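Long-range contacts in silicatein alpha (Tethya aurantium, PDB 6ZQ3), which belongs to the papain family of cysteine peptidases and is probably involved in forming the silica of sponge spicules: residues M32-G37 with P133-I138; G12-I17 with L182-W187. One frame throughout, in Å; residues are numbered along the deposited sequence.

How the contacts relate
Two contacts onto one sheet show two kinds of chemistry at two depths. Contact 1 lies about 3 Å from the centre of the chain and joins helix 26-43 to strand 134-138 by apolar packing of small residues. Contact 2, about 8 Å from the centre and only partly buried, ties the loop before that helix to strand 180-184 and the turn beyond, chiefly through a buried lysine gripping backbone carbonyls of the more open loop. Strand 165-173 pairs with both strands. The first segments also meet directly: Glu36 OE1 of contact 1 and Thr15 OG1 of contact 2 are 3.1 Å apart, a probable hydrogen bond. Along the chain, contact 1 is nested within the loop closed by contact 2.

Contact 1: residues M32-G37 with P133-I138; sequences MGALEG and PVAVAI
Pro133 lays its ring against helix 26-43, and its atoms can be followed one by one. CB is 4.5 Å from Gly33 O, a distant neighbour. CG makes the main approach, 4.1 Å from Gly37 CA, and CD follows at 4.2 Å from the same Gly37 CA. With no side chain at Gly37, the proline ring can come up to the helix backbone itself. Beyond the helix, Pro133 also rests on Trp8 and Val168.

One turn back, Ala34 points its methyl toward the strand. Its CB lies 3.4 Å from Pro133 O and 4.0 Å from Ala135 N, so it sits on the backbone where the strand begins. The two methyls, Ala34 CB and Ala135 CB, then touch at 4.2 Å. Small residues on both sides thus bring the backbones together, with the CA atoms of Ala34 and Pro133 just 5.1 Å apart.

Elsewhere on the helix, Glu36 forms a salt bridge with Lys18. This close packing of the long central helix against the sheet, with small residues in between, is one of the places where the helical and beta domains of the papain fold meet.

Contact 2: residues G12-I17 with L182-W187; sequences GAVTGI and LAKNSW
Asn185, whose backbone O meets Ile17 CG1 at 4.1 Å, carries a flat amide that turns away from the loop toward the indole of Trp187. There ND2 stands 3.3 Å above one face of the Trp187 ring, displaced toward its rim. That indole also meets Trp191 edge-to-face and the ring of His165 at an inclined angle. The other end of the amide is held twice: OD1 is hydrogen-bonded to His165 NE2, and Ser186 N gives Asn185 OD1 a weak bond of 2.9 Å.

Lys184 carries the contact with the loop. Its CG lies opposite the backbone N (chi1 179°), which sends the chain outward from the strand toward 12-17. Val14 and Ile17 run alongside it in the opposite sense: Val14 CG1 lies 3.8 Å from Lys184 CE, and Ile17 CD1 reaches the same Lys184 CE at 3.9 Å. These two methyls both touch the end of the aliphatic chain just before its charge, from directions roughly a right angle apart.

Beyond them the ammonium is received by backbone oxygens. Lys184 NZ bonds Gly16 O at 2.9 Å from above the carbonyl plane, 52° out of it, and makes a weak bond to Thr15 O at 3.0 Å. A water accepts from Thr15 N and, weakly, from Lys184 NZ, while Thr15 OG1 turns to Glu36.

The Asn185–His165 pair roofed by tryptophan matches the histidine–asparagine arrangement of papain-family active sites, and the lysine ties the loop leading to the central helix to the strand that leads into that asparagine.

Contact 1: residues M32-G37 with P133-I138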
loop_
_atom_site.group_PDB
_atom_site.type_symbol
_atom_site.label_atom_id
_atom_site.label_comp_id
_atom_site.label_asym_id
_atom_site.label_seq_id
_atom_site.Cartn_x
_atom_site.Cartn_y
_atom_site.Cartn_z
ATOM N N MET A 32 2.875 -4.326 1.620
ATOM C CA MET A 32 3.358 -5.359 0.692
ATOM C C MET A 32 3.401 -4.892 -0.738
ATOM O O MET A 32 4.309 -5.258 -1.487
ATOM C CB MET A 32 2.464 -6.596 0.775
ATOM C CG MET A 32 2.584 -7.333 2.098
ATOM S SD MET A 32 4.280 -7.898 2.456
ATOM C CE MET A 32 5.009 -6.471 3.268
ATOM N N GLY A 33 2.405 -4.094 -1.108
ATOM C CA GLY A 33 2.336 -3.463 -2.397
ATOM C C GLY A 33 3.548 -2.608 -2.710
ATOM O O GLY A 33 4.175 -2.789 -3.767
ATOM N N ALA A 34 3.900 -1.679 -1.818
ATOM C CA ALA A 34 5.143 -0.933 -2.006
ATOM C C ALA A 34 6.352 -1.872 -2.096
ATOM O O ALA A 34 7.148 -1.768 -3.016
ATOM C CB ALA A 34 5.338 0.129 -0.935
ATOM N N LEU A 35 6.462 -2.828 -1.194
ATOM C CA LEU A 35 7.611 -3.773 -1.209
ATOM C C LEU A 35 7.712 -4.577 -2.524
ATOM O O LEU A 35 8.815 -4.900 -2.974
ATOM C CB LEU A 35 7.474 -4.791 -0.079
ATOM C CG LEU A 35 8.674 -5.214 0.757
ATOM C CD1 LEU A 35 8.317 -6.539 1.424
ATOM C CD2 LEU A 35 10.000 -5.343 0.008
ATOM N N GLU A 36 6.555 -4.958 -3.083
ATOM C CA GLU A 36 6.507 -5.774 -4.293
ATOM C C GLU A 36 7.083 -4.977 -5.425
ATOM O O GLU A 36 7.756 -5.519 -6.305
ATOM C CB GLU A 36 5.071 -6.157 -4.655
ATOM C CG GLU A 36 4.495 -7.286 -3.823
ATOM C CD GLU A 36 2.983 -7.437 -3.958
ATOM O OE1 GLU A 36 2.320 -6.574 -4.579
ATOM O OE2 GLU A 36 2.447 -8.440 -3.437
ATOM N N GLY A 37 6.798 -3.679 -5.395
ATOM C CA GLY A 37 7.228 -2.770 -6.436
ATOM C C GLY A 37 8.709 -2.588 -6.409
ATOM O O GLY A 37 9.396 -2.917 -7.357
ATOM N N PRO A 133 6.422 2.622 -6.201
ATOM C CA PRO A 133 5.126 2.685 -5.540
ATOM C C PRO A 133 5.278 2.979 -4.053
ATOM O O PRO A 133 6.128 2.371 -3.397
ATOM C CB PRO A 133 4.559 1.283 -5.757
ATOM C CG PRO A 133 5.231 0.780 -6.994
ATOM C CD PRO A 133 6.592 1.388 -6.991
ATOM N N VAL A 134 4.466 3.908 -3.548
ATOM C CA VAL A 134 4.556 4.422 -2.187
ATOM C C VAL A 134 3.295 4.082 -1.410
ATOM O O VAL A 134 2.182 4.296 -1.878
ATOM C CB VAL A 134 4.756 5.942 -2.203
ATOM C CG1 VAL A 134 4.830 6.536 -0.796
ATOM C CG2 VAL A 134 6.028 6.263 -2.958
ATOM N N ALA A 135 3.479 3.563 -0.209
ATOM C CA ALA A 135 2.385 3.222 0.637
ATOM C C ALA A 135 1.902 4.514 1.267
ATOM O O ALA A 135 2.700 5.320 1.744
ATOM C CB ALA A 135 2.828 2.228 1.686
ATOM N N VAL A 136 0.590 4.730 1.193
ATOM C CA VAL A 136 -0.079 5.856 1.847
ATOM C C VAL A 136 -1.292 5.409 2.680
ATOM O O VAL A 136 -1.765 4.281 2.566
ATOM C CB VAL A 136 -0.571 6.887 0.818
ATOM C CG1 VAL A 136 0.573 7.384 -0.061
ATOM C CG2 VAL A 136 -1.722 6.310 -0.016
ATOM N N ALA A 137 -1.777 6.315 3.517
ATOM C CA ALA A 137 -3.067 6.173 4.186
ATOM C C ALA A 137 -3.913 7.434 4.009
ATOM O O ALA A 137 -3.403 8.562 3.976
ATOM C CB ALA A 137 -2.885 5.899 5.657
ATOM N N ILE A 138 -5.221 7.231 3.927
ATOM C CA ILE A 138 -6.148 8.328 3.690
ATOM C C ILE A 138 -7.320 8.263 4.634
ATOM O O ILE A 138 -7.492 7.292 5.396
ATOM C CB ILE A 138 -6.691 8.311 2.260
ATOM C CG1 ILE A 138 -7.465 7.022 2.006
ATOM C CG2 ILE A 138 -5.555 8.460 1.256
ATOM C CD1 ILE A 138 -8.112 7.003 0.646
#

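Contact 2: residues G12-I17 with L182-W187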
loop_
_atom_site.group_PDB
_atom_site.type_symbol
_atom_site.label_atom_id
_atom_site.label_comp_id
_atom_site.label_asym_id
_atom_site.label_seq_id
_atom_site.Cartn_x
_atom_site.Cartn_y
_atom_site.Cartn_z
ATOM N N GLY A 12 6.513 -3.117 -15.087
ATOM C CA GLY A 12 6.151 -4.427 -14.512
ATOM C C GLY A 12 6.296 -4.526 -12.991
ATOM O O GLY A 12 6.604 -5.596 -12.462
ATOM N N ALA A 13 6.044 -3.418 -12.298
ATOM C CA ALA A 13 6.295 -3.294 -10.877
ATOM C C ALA A 13 5.036 -3.381 -10.006
ATOM O O ALA A 13 5.117 -3.100 -8.804
ATOM C CB ALA A 13 6.999 -1.960 -10.612
ATOM N N VAL A 14 3.877 -3.710 -10.596
ATOM C CA VAL A 14 2.598 -3.780 -9.854
ATOM C C VAL A 14 1.849 -5.078 -10.129
ATOM O O VAL A 14 1.611 -5.401 -11.274
ATOM C CB VAL A 14 1.636 -2.625 -10.233
ATOM C CG1 VAL A 14 0.292 -2.798 -9.528
ATOM C CG2 VAL A 14 2.239 -1.253 -9.905
ATOM N N THR A 15 1.432 -5.779 -9.074
ATOM C CA THR A 15 0.605 -6.999 -9.204
ATOM C C THR A 15 -0.877 -6.704 -9.388
ATOM O O THR A 15 -1.334 -5.575 -9.276
ATOM C CB THR A 15 0.700 -7.894 -7.951
ATOM O OG1 THR A 15 0.232 -7.173 -6.794
ATOM C CG2 THR A 15 2.123 -8.323 -7.729
ATOM N N GLY A 16 -1.629 -7.757 -9.651
ATOM C CA GLY A 16 -3.059 -7.655 -9.743
ATOM C C GLY A 16 -3.648 -7.105 -8.468
ATOM O O GLY A 16 -2.986 -7.030 -7.449
ATOM N N ILE A 17 -4.906 -6.695 -8.568
ATOM C CA ILE A 17 -5.705 -6.202 -7.448
ATOM C C ILE A 17 -6.077 -7.333 -6.490
ATOM O O ILE A 17 -6.424 -8.426 -6.915
ATOM C CB ILE A 17 -6.996 -5.501 -7.960
ATOM C CG1 ILE A 17 -6.817 -3.987 -8.043
ATOM C CG2 ILE A 17 -8.147 -5.661 -6.979
ATOM C CD1 ILE A 17 -5.771 -3.522 -9.008
ATOM N N LEU A 182 -2.690 8.041 -8.709
ATOM C CA LEU A 182 -3.257 6.742 -9.034
ATOM C C LEU A 182 -3.002 5.796 -7.871
ATOM O O LEU A 182 -1.869 5.441 -7.579
ATOM C CB LEU A 182 -2.637 6.194 -10.324
ATOM C CG LEU A 182 -3.250 4.884 -10.832
ATOM C CD1 LEU A 182 -4.729 5.063 -11.172
ATOM C CD2 LEU A 182 -2.463 4.371 -12.035
ATOM N N ALA A 183 -4.058 5.402 -7.182
ATOM C CA ALA A 183 -3.895 4.624 -5.981
ATOM C C ALA A 183 -4.514 3.264 -6.198
ATOM O O ALA A 183 -5.617 3.155 -6.705
ATOM C CB ALA A 183 -4.550 5.349 -4.800
ATOM N N LYS A 184 -3.812 2.230 -5.792
ATOM C CA LYS A 184 -4.327 0.862 -5.878
ATOM C C LYS A 184 -4.961 0.434 -4.534
ATOM O O LYS A 184 -4.284 0.440 -3.515
ATOM C CB LYS A 184 -3.160 -0.062 -6.262
ATOM C CG LYS A 184 -3.496 -1.528 -6.367
ATOM C CD LYS A 184 -2.200 -2.328 -6.403
ATOM C CE LYS A 184 -2.414 -3.686 -7.040
ATOM N NZ LYS A 184 -1.524 -4.686 -6.422
ATOM N N ASN A 185 -6.247 0.098 -4.528
ATOM C CA ASN A 185 -6.940 -0.358 -3.303
ATOM C C ASN A 185 -6.897 -1.894 -3.261
ATOM O O ASN A 185 -6.387 -2.549 -4.181
ATOM C CB ASN A 185 -8.407 0.142 -3.283
ATOM C CG ASN A 185 -8.948 0.358 -1.883
ATOM O OD1 ASN A 185 -8.310 0.020 -0.878
ATOM N ND2 ASN A 185 -10.143 0.925 -1.801
ATOM N N SER A 186 -7.429 -2.460 -2.193
ATOM C CA SER A 186 -7.441 -3.890 -2.022
ATOM C C SER A 186 -8.856 -4.291 -1.626
ATOM O O SER A 186 -9.061 -5.055 -0.668
ATOM C CB SER A 186 -6.406 -4.297 -0.951
ATOM O OG SER A 186 -6.532 -3.515 0.244
ATOM N N TRP A 187 -9.832 -3.742 -2.368
ATOM C CA TRP A 187 -11.249 -4.127 -2.245
ATOM C C TRP A 187 -11.672 -4.879 -3.484
ATOM O O TRP A 187 -12.846 -4.988 -3.767
ATOM C CB TRP A 187 -12.162 -2.906 -2.000
ATOM C CG TRP A 187 -11.945 -2.312 -0.649
ATOM C CD1 TRP A 187 -11.273 -2.880 0.380
ATOM C CD2 TRP A 187 -12.414 -1.042 -0.167
ATOM N NE1 TRP A 187 -11.277 -2.048 1.466
ATOM C CE2 TRP A 187 -11.981 -0.916 1.162
ATOM C CE3 TRP A 187 -13.160 0.001 -0.730
ATOM C CZ2 TRP A 187 -12.259 0.215 1.939
ATOM C CZ3 TRP A 187 -13.437 1.119 0.040
ATOM C CH2 TRP A 187 -12.999 1.213 1.359
HETATM O O HOH W 1 1.772 -4.360 -6.371
#